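Local structure of endo-pectate lyase (Erwinia chrysanthemi, 3B4N) at residues A[228-231]-A[232-235]. The protein probably cleaves polygalacturonate and methylated pectins internally by calcium-dependent elimination, leaving oligosaccharides with unsaturated galacturonosyl ends. Sequence-based numbering, arbitrary orientation.
Sequences HNSK and NSTT
His228 NE2 and Ser233 OG are 2.8 Å apart in a nearly straight hydrogen bond (167°), with the hydroxyl at the edge of the imidazole, near its plane; either partner could be the donor. The same hydroxyl has a second close neighbour, Ser230 OG, also 2.8 Å from Ser233 OG. Ser233 can face both because its OG stands between its own backbone N and carbonyl carbon (chi1 51°), pointing back at the preceding turn. Ser230 OG finds its stronger partner outside, in the carbonyl oxygen of Gly201.

At the other ring nitrogen, His228 ND1 is 3.0 Å from Thr235 OG1, which approaches obliquely. ND1 is hydrogen-bonded to Trp251 NE1, and Thr235 OG1 to Asn199 ND2, so with Ser233 at NE2 both ring nitrogens of the buried imidazole have partners that limit its rotation. Thr234 CA meets the ring at its edge, near the plane, 3.8 Å from His228 CE1, and the His228 and Thr235 side chains run past each other in opposite directions.

At the turn, Asn232 has a left-handed backbone conformation (phi 56°). One water accepts from Asn232 ND2 at 3.2 Å and donates weakly to Lys231 O, while the extended Lys231 chain carries NZ to the carbonyl oxygen of Asn259.

Here the chain turns a corner between strands 224-228 and 233-238 of the right-handed parallel beta-helix; the buried His228, Ser233 and Thr235 side chains meet across the bend between two faces of the coil, while Lys231 and Asn232 lie at its outer margin.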
loop_
_atom_site.group_PDB
_atom_site.type_symbol
_atom_site.label_atom_id
_atom_site.label_comp_id
_atom_site.label_asym_id
_atom_site.label_seq_id
_atom_site.Cartn_x
_atom_site.Cartn_y
_atom_site.Cartn_z
ATOM N N HIS A 228 10.072 2.421 -8.173
ATOM C CA HIS A 228 9.635 3.123 -9.379
ATOM C C HIS A 228 10.810 3.243 -10.344
ATOM O O HIS A 228 11.783 3.965 -10.073
ATOM C CB HIS A 228 9.093 4.488 -8.930
ATOM C CG HIS A 228 8.340 5.244 -9.977
ATOM N ND1 HIS A 228 7.381 6.179 -9.645
ATOM C CD2 HIS A 228 8.461 5.289 -11.326
ATOM C CE1 HIS A 228 6.949 6.770 -10.747
ATOM N NE2 HIS A 228 7.588 6.248 -11.779
ATOM N N ASN A 229 10.704 2.520 -11.460
ATOM C CA ASN A 229 11.759 2.454 -12.478
ATOM C C ASN A 229 11.480 3.167 -13.792
ATOM O O ASN A 229 12.405 3.661 -14.437
ATOM C CB ASN A 229 12.059 0.992 -12.827
ATOM C CG ASN A 229 12.449 0.161 -11.626
ATOM O OD1 ASN A 229 12.058 -1.003 -11.517
ATOM N ND2 ASN A 229 13.229 0.739 -10.726
ATOM N N SER A 230 10.227 3.175 -14.234
ATOM C CA SER A 230 9.938 3.839 -15.498
ATOM C C SER A 230 10.096 5.350 -15.351
ATOM O O SER A 230 10.220 5.867 -14.237
ATOM C CB SER A 230 8.520 3.504 -15.960
ATOM O OG SER A 230 7.584 3.877 -14.971
ATOM N N LYS A 231 10.102 6.053 -16.482
ATOM C CA LYS A 231 10.236 7.511 -16.504
ATOM C C LYS A 231 8.976 8.142 -17.102
ATOM O O LYS A 231 8.201 7.468 -17.780
ATOM C CB LYS A 231 11.457 7.931 -17.334
ATOM C CG LYS A 231 12.748 7.231 -16.935
ATOM C CD LYS A 231 13.858 7.497 -17.939
ATOM C CE LYS A 231 15.058 6.608 -17.667
ATOM N NZ LYS A 231 16.015 6.619 -18.813
ATOM N N ASN A 232 8.786 9.436 -16.850
ATOM C CA ASN A 232 7.615 10.173 -17.335
ATOM C C ASN A 232 6.406 9.405 -16.812
ATOM O O ASN A 232 5.411 9.218 -17.516
ATOM C CB ASN A 232 7.601 10.183 -18.873
ATOM C CG ASN A 232 8.925 10.632 -19.465
ATOM O OD1 ASN A 232 9.331 11.773 -19.298
ATOM N ND2 ASN A 232 9.605 9.728 -20.152
ATOM N N SER A 233 6.504 8.976 -15.556
ATOM C CA SER A 233 5.475 8.152 -14.944
ATOM C C SER A 233 5.198 8.531 -13.502
ATOM O O SER A 233 6.025 9.157 -12.838
ATOM C CB SER A 233 5.914 6.697 -15.011
ATOM O OG SER A 233 7.222 6.571 -14.491
ATOM N N THR A 234 4.053 8.080 -13.006
ATOM C CA THR A 234 3.604 8.432 -11.671
ATOM C C THR A 234 3.128 7.262 -10.835
ATOM O O THR A 234 2.485 6.351 -11.353
ATOM C CB THR A 234 2.397 9.395 -11.775
ATOM O OG1 THR A 234 2.718 10.453 -12.690
ATOM C CG2 THR A 234 2.029 9.987 -10.414
ATOM N N THR A 235 3.458 7.294 -9.545
ATOM C CA THR A 235 2.958 6.311 -8.594
ATOM C C THR A 235 2.014 7.122 -7.703
ATOM O O THR A 235 2.396 8.167 -7.167
ATOM C CB THR A 235 4.072 5.681 -7.749
ATOM O OG1 THR A 235 4.919 4.901 -8.604
ATOM C CG2 THR A 235 3.473 4.761 -6.676
HETATM O O HOH W 1 8.969 6.742 -20.956
#